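Local structure of nuclear RNA export factor 2, Panoramix fusion (Drosophila melanogaster, 6OPF) at residues L44-F47 / I48-A52; A86-V89 / L90-Q94. The protein forms a complex with Panoramix, Piwi and Nxt1 in fly ovaries that silences transposons cotranscriptionally, its UBA (TAP-C) domain mediating the interaction with Panoramix. All blocks are in the same frame, centred on the assembly; numbering follows the deposited sequence.

Interaction 1: residues L44-F47 / I48-A52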
ATOM      1  N   LEU D  44     -10.176 -19.440  14.368  1.00 28.40           N
ATOM      2  CA  LEU D  44     -11.495 -20.066  14.273  1.00 29.67           C
ATOM      3  C   LEU D  44     -12.369 -19.661  15.453  1.00 28.71           C
ATOM      4  O   LEU D  44     -13.566 -19.397  15.289  1.00 26.10           O
ATOM      5  CB  LEU D  44     -11.366 -21.590  14.198  1.00 27.04           C
ATOM      6  CG  LEU D  44     -10.713 -22.170  12.928  1.00 28.11           C
ATOM      7  CD1 LEU D  44     -10.419 -23.663  13.099  1.00 35.29           C
ATOM      8  CD2 LEU D  44     -11.593 -21.946  11.716  1.00 24.83           C
ATOM      9  N   LYS D  45     -11.772 -19.564  16.637  1.00 30.21           N
ATOM     10  CA  LYS D  45     -12.531 -19.209  17.829  1.00 33.92           C
ATOM     11  C   LYS D  45     -12.982 -17.752  17.797  1.00 32.53           C
ATOM     12  O   LYS D  45     -14.101 -17.431  18.235  1.00 27.98           O
ATOM     13  CB  LYS D  45     -11.697 -19.500  19.075  1.00 34.85           C
ATOM     14  CG  LYS D  45     -11.862 -20.943  19.568  1.00 33.59           C
ATOM     15  CD  LYS D  45     -11.162 -21.153  20.898  1.00 35.55           C
ATOM     16  CE  LYS D  45      -9.786 -21.779  20.698  1.00 43.81           C
ATOM     17  NZ  LYS D  45      -9.116 -22.081  21.995  1.00 45.76           N
ATOM     18  N   LEU D  46     -12.120 -16.857  17.306  1.00 32.36           N
ATOM     19  CA  LEU D  46     -12.517 -15.463  17.132  1.00 31.39           C
ATOM     20  C   LEU D  46     -13.652 -15.349  16.129  1.00 29.68           C
ATOM     21  O   LEU D  46     -14.632 -14.619  16.355  1.00 27.20           O
ATOM     22  CB  LEU D  46     -11.328 -14.622  16.668  1.00 31.61           C
ATOM     23  CG  LEU D  46     -10.548 -13.846  17.719  1.00 42.71           C
ATOM     24  CD1 LEU D  46      -9.249 -13.325  17.114  1.00 39.61           C
ATOM     25  CD2 LEU D  46     -11.389 -12.701  18.290  1.00 40.04           C
ATOM     26  N   PHE D  47     -13.519 -16.048  14.998  1.00 25.82           N
ATOM     27  CA  PHE D  47     -14.593 -16.099  14.015  1.00 25.81           C
ATOM     28  C   PHE D  47     -15.918 -16.453  14.674  1.00 26.51           C
ATOM     29  O   PHE D  47     -16.925 -15.755  14.495  1.00 27.27           O
ATOM     30  CB  PHE D  47     -14.251 -17.115  12.927  1.00 26.38           C
ATOM     31  CG  PHE D  47     -15.427 -17.517  12.100  1.00 26.82           C
ATOM     32  CD1 PHE D  47     -16.140 -16.562  11.384  1.00 24.99           C
ATOM     33  CD2 PHE D  47     -15.822 -18.848  12.037  1.00 25.69           C
ATOM     34  CE1 PHE D  47     -17.223 -16.924  10.613  1.00 28.62           C
ATOM     35  CE2 PHE D  47     -16.904 -19.230  11.261  1.00 27.45           C
ATOM     36  CZ  PHE D  47     -17.611 -18.273  10.551  1.00 28.56           C
ATOM     37  N   ILE D  48     -15.926 -17.534  15.460  1.00 26.71           N
ATOM     38  CA  ILE D  48     -17.160 -17.988  16.097  1.00 29.03           C
ATOM     39  C   ILE D  48     -17.689 -16.934  17.066  1.00 28.97           C
ATOM     40  O   ILE D  48     -18.896 -16.664  17.110  1.00 30.11           O
ATOM     41  CB  ILE D  48     -16.935 -19.337  16.807  1.00 31.29           C
ATOM     42  CG1 ILE D  48     -16.674 -20.444  15.786  1.00 31.27           C
ATOM     43  CG2 ILE D  48     -18.137 -19.679  17.683  1.00 31.20           C
ATOM     44  CD1 ILE D  48     -16.029 -21.659  16.380  1.00 33.13           C
ATOM     45  N   GLN D  49     -16.797 -16.335  17.861  1.00 30.06           N
ATOM     46  CA  GLN D  49     -17.192 -15.267  18.778  1.00 32.15           C
ATOM     47  C   GLN D  49     -17.771 -14.074  18.026  1.00 34.91           C
ATOM     48  O   GLN D  49     -18.871 -13.599  18.341  1.00 34.41           O
ATOM     49  CB  GLN D  49     -15.986 -14.826  19.621  1.00 33.73           C
ATOM     50  CG  GLN D  49     -16.271 -13.661  20.584  1.00 36.63           C
ATOM     51  CD  GLN D  49     -16.128 -12.280  19.936  1.00 46.28           C
ATOM     52  OE1 GLN D  49     -15.031 -11.873  19.538  1.00 44.62           O
ATOM     53  NE2 GLN D  49     -17.240 -11.552  19.836  1.00 41.51           N
ATOM     54  N   LYS D  50     -17.017 -13.549  17.052  1.00 27.54           N
ATOM     55  CA  LYS D  50     -17.495 -12.429  16.249  1.00 31.93           C
ATOM     56  C   LYS D  50     -18.852 -12.735  15.633  1.00 32.90           C
ATOM     57  O   LYS D  50     -19.760 -11.896  15.669  1.00 30.99           O
ATOM     58  CB  LYS D  50     -16.487 -12.085  15.152  1.00 31.34           C
ATOM     59  CG  LYS D  50     -15.418 -11.093  15.569  1.00 35.42           C
ATOM     60  CD  LYS D  50     -14.365 -10.894  14.480  1.00 35.45           C
ATOM     61  CE  LYS D  50     -13.034 -10.425  15.059  1.00 36.83           C
ATOM     62  NZ  LYS D  50     -13.198  -9.271  16.005  1.00 43.71           N
ATOM     63  N   ASN D  51     -19.011 -13.934  15.074  1.00 27.12           N
ATOM     64  CA  ASN D  51     -20.297 -14.293  14.494  1.00 30.47           C
ATOM     65  C   ASN D  51     -21.380 -14.397  15.558  1.00 32.44           C
ATOM     66  O   ASN D  51     -22.544 -14.094  15.285  1.00 31.96           O
ATOM     67  CB  ASN D  51     -20.230 -15.614  13.741  1.00 27.87           C
ATOM     68  CG  ASN D  51     -21.521 -15.906  13.037  1.00 34.39           C
ATOM     69  OD1 ASN D  51     -21.880 -15.215  12.080  1.00 37.80           O
ATOM     70  ND2 ASN D  51     -22.270 -16.885  13.537  1.00 33.50           N
ATOM     71  N   ALA D  52     -21.027 -14.872  16.755  1.00 31.30           N
ATOM     72  CA  ALA D  52     -22.014 -14.952  17.827  1.00 34.04           C
ATOM     73  C   ALA D  52     -22.517 -13.562  18.212  1.00 33.35           C
ATOM     74  O   ALA D  52     -23.686 -13.389  18.574  1.00 37.17           O
ATOM     75  CB  ALA D  52     -21.414 -15.670  19.037  1.00 32.33           C
TER
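F47 carries its ring carbon CG opposite its own backbone nitrogen (chi1 164°), which lays the ring beside the start of the next residue; CG1 of I48 instead swings back beside its own nitrogen. The two side chains cross at about a right angle, F47 CD2 lying 4.2 Å from I48 CG1. The same turn of I48 brings CG1 down onto the preceding turn, 3.3 Å from L44 O, with CD1 close to that carbonyl too, so its hydrocarbon arm flanks the acceptor that I48 N uses. On another side of the helix Q49 bends sharply at its second torsion (-85°). Its amide thereby runs alongside L46, the two side chains pointing the same way, and OE1 comes to 3.9 Å from L46 CD2, a loose contact of an oxygen with a methyl. K50 sets CB beyond the carbonyl oxygen of L46, 3.4 Å from L46 O, with CG a little farther. Beneath these side chains run four successive i to i+4 backbone bonds. K50 N to L46 O is both the shortest and the straightest (2.7 Å, 172° at the hydrogen); N51 N to F47 O measures 2.8 Å. L44 and F47 face helix 8-22 at F18, F47 also meeting T22, L24 and I56, whereas L46 and K50 turn to E35 and I32 of helix 26-35; N51 reaches R79 and V83 of the fused helix. K50 NZ makes long, weak ion pairs with E35 and E55. This is ordinary alpha-helical i to i+4 packing in helix 40-52, the third helix of the compact three-helix UBA-type fold of the Nxf2 TAP-C domain.

Interaction 2: residues A86-V89 / L90-Q94; sequences AELV and LEQIQ
The carboxylate of E91 has methyl CD1 of L88 over one face, 4.3 Å from OE1. That methyl also meets the carboxamide of Q92, but there it lies beyond the amino end, 3.5 Å from NE2, rather than squarely over the plane. L88 CD1 therefore borders both polar groups. Q92 gets its amide there by folding: the first torsion stands CG beside its own nitrogen, 3.3 Å from L88 O, and a further bend at chi2 (-47°) brings NE2 to the methyl. E91 runs extended beyond CG instead, and its carboxylate stays clear of that of E87, the like charges being 6.4 Å apart between the OE2 atoms. The apolar side is lighter: V89 CG1 and I93 CD1 approach to 4.3 Å, while I93 CG1 lies 3.2 Å from V89 O, beyond the oxygen and off to one side. Backbone i to i+4 bonds tie the turns together, the tightest being E91 N to E87 O at 2.7 Å. Helical geometry gives way at Q94. All this belongs to the Panoramix part of the engineered chain, within its Nxf2-interacting region. L88, E91 and Q92 are exposed, whereas A86 and L90 turn to helix 40-52 of the Nxf2 part, L90 touching E41, K45 and I48, A86 meeting F47, and Q94 NE2 hydrogen-bonding E41 OE2.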
ATOM      1  N   ALA D  86     -16.313 -24.458  10.985  1.00 28.67           N
ATOM      2  CA  ALA D  86     -15.308 -23.961  11.921  1.00 26.61           C
ATOM      3  C   ALA D  86     -15.273 -24.789  13.198  1.00 30.01           C
ATOM      4  O   ALA D  86     -14.192 -25.099  13.712  1.00 32.14           O
ATOM      5  CB  ALA D  86     -15.575 -22.486  12.249  1.00 26.56           C
ATOM      6  N   GLU D  87     -16.445 -25.138  13.743  1.00 33.27           N
ATOM      7  CA  GLU D  87     -16.468 -25.953  14.954  1.00 32.74           C
ATOM      8  C   GLU D  87     -15.912 -27.347  14.687  1.00 32.81           C
ATOM      9  O   GLU D  87     -15.112 -27.863  15.475  1.00 35.98           O
ATOM     10  CB  GLU D  87     -17.887 -26.013  15.515  1.00 36.43           C
ATOM     11  CG  GLU D  87     -18.382 -24.660  16.053  1.00 38.13           C
ATOM     12  CD  GLU D  87     -19.857 -24.672  16.420  1.00 49.70           C
ATOM     13  OE1 GLU D  87     -20.250 -23.905  17.331  1.00 54.49           O
ATOM     14  OE2 GLU D  87     -20.624 -25.453  15.807  1.00 52.16           O
ATOM     15  N   LEU D  88     -16.288 -27.960  13.568  1.00 30.86           N
ATOM     16  CA  LEU D  88     -15.747 -29.282  13.250  1.00 36.17           C
ATOM     17  C   LEU D  88     -14.221 -29.252  13.127  1.00 35.80           C
ATOM     18  O   LEU D  88     -13.527 -30.096  13.704  1.00 36.71           O
ATOM     19  CB  LEU D  88     -16.381 -29.823  11.972  1.00 33.56           C
ATOM     20  CG  LEU D  88     -15.859 -31.213  11.570  1.00 36.49           C
ATOM     21  CD1 LEU D  88     -16.030 -32.220  12.726  1.00 33.54           C
ATOM     22  CD2 LEU D  88     -16.550 -31.700  10.296  1.00 34.04           C
ATOM     23  N   VAL D  89     -13.685 -28.294  12.362  1.00 34.22           N
ATOM     24  CA  VAL D  89     -12.233 -28.170  12.217  1.00 34.35           C
ATOM     25  C   VAL D  89     -11.586 -27.846  13.560  1.00 38.24           C
ATOM     26  O   VAL D  89     -10.534 -28.397  13.910  1.00 37.91           O
ATOM     27  CB  VAL D  89     -11.886 -27.108  11.157  1.00 33.83           C
ATOM     28  CG1 VAL D  89     -10.378 -26.880  11.097  1.00 35.97           C
ATOM     29  CG2 VAL D  89     -12.428 -27.514   9.790  1.00 27.99           C
ATOM     30  N   LEU D  90     -12.199 -26.932  14.324  1.00 37.30           N
ATOM     31  CA  LEU D  90     -11.757 -26.666  15.688  1.00 37.83           C
ATOM     32  C   LEU D  90     -11.678 -27.958  16.492  1.00 42.22           C
ATOM     33  O   LEU D  90     -10.704 -28.191  17.217  1.00 42.51           O
ATOM     34  CB  LEU D  90     -12.714 -25.682  16.363  1.00 35.97           C
ATOM     35  CG  LEU D  90     -12.240 -24.290  16.779  1.00 39.79           C
ATOM     36  CD1 LEU D  90     -13.361 -23.595  17.555  1.00 35.29           C
ATOM     37  CD2 LEU D  90     -10.974 -24.355  17.620  1.00 40.52           C
ATOM     38  N   GLU D  91     -12.711 -28.803  16.375  1.00 41.74           N
ATOM     39  CA  GLU D  91     -12.722 -30.101  17.047  1.00 46.33           C
ATOM     40  C   GLU D  91     -11.495 -30.927  16.680  1.00 46.25           C
ATOM     41  O   GLU D  91     -10.841 -31.510  17.551  1.00 46.35           O
ATOM     42  CB  GLU D  91     -13.990 -30.870  16.677  1.00 46.45           C
ATOM     43  CG  GLU D  91     -15.167 -30.704  17.604  1.00 50.13           C
ATOM     44  CD  GLU D  91     -16.381 -31.488  17.120  1.00 59.95           C
ATOM     45  OE1 GLU D  91     -16.275 -32.736  17.004  1.00 59.58           O
ATOM     46  OE2 GLU D  91     -17.432 -30.854  16.849  1.00 58.75           O
ATOM     47  N   GLN D  92     -11.184 -31.003  15.383  1.00 45.22           N
ATOM     48  CA  GLN D  92     -10.059 -31.817  14.934  1.00 45.18           C
ATOM     49  C   GLN D  92      -8.740 -31.278  15.466  1.00 49.89           C
ATOM     50  O   GLN D  92      -7.808 -32.049  15.726  1.00 50.44           O
ATOM     51  CB  GLN D  92     -10.038 -31.887  13.409  1.00 41.55           C
ATOM     52  CG  GLN D  92     -11.330 -32.421  12.799  1.00 42.65           C
ATOM     53  CD  GLN D  92     -11.826 -33.677  13.498  1.00 46.22           C
ATOM     54  OE1 GLN D  92     -11.088 -34.650  13.663  1.00 39.64           O
ATOM     55  NE2 GLN D  92     -13.087 -33.654  13.920  1.00 47.96           N
ATOM     56  N   ILE D  93      -8.638 -29.956  15.636  1.00 45.88           N
ATOM     57  CA  ILE D  93      -7.394 -29.376  16.136  1.00 49.74           C
ATOM     58  C   ILE D  93      -7.200 -29.712  17.608  1.00 54.37           C
ATOM     59  O   ILE D  93      -6.085 -30.025  18.046  1.00 58.00           O
ATOM     60  CB  ILE D  93      -7.368 -27.854  15.908  1.00 50.30           C
ATOM     61  CG1 ILE D  93      -7.490 -27.526  14.420  1.00 48.03           C
ATOM     62  CG2 ILE D  93      -6.082 -27.255  16.476  1.00 53.56           C
ATOM     63  CD1 ILE D  93      -7.494 -26.042  14.125  1.00 43.27           C
ATOM     64  N   GLN D  94      -8.276 -29.639  18.396  1.00 54.22           N
ATOM     65  CA  GLN D  94      -8.250 -29.957  19.824  1.00 55.47           C
ATOM     66  C   GLN D  94      -8.401 -31.455  20.110  1.00 56.56           C
ATOM     67  O   GLN D  94      -9.130 -31.844  21.027  1.00 56.75           O
ATOM     68  CB  GLN D  94      -9.347 -29.158  20.525  1.00 52.47           C
ATOM     69  CG  GLN D  94      -9.243 -27.657  20.320  1.00 51.20           C
ATOM     70  CD  GLN D  94     -10.536 -26.927  20.653  1.00 54.12           C
ATOM     71  OE1 GLN D  94     -11.636 -27.450  20.438  1.00 55.42           O
ATOM     72  NE2 GLN D  94     -10.409 -25.708  21.181  1.00 50.54           N
TER

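Interaction 1 lies in helix 40-52 of the Nxf2 UBA domain and interaction 2 in helix 75-93 of Panoramix, the next helix of the fusion chain; the first closes before the second opens. Their centres are about 13 Å apart, yet their side chains touch. I48 CD1 packs on L90 CD1 at 3.5 Å, and L44 CD1 meets V89 CG1 at 3.8 Å. Each segment pair contributes one side of an apolar seam between the helices. Because the two proteins are joined by an engineered linker, their covalent order is artificial, but the seam is consistent with the known binding of Panoramix to this domain.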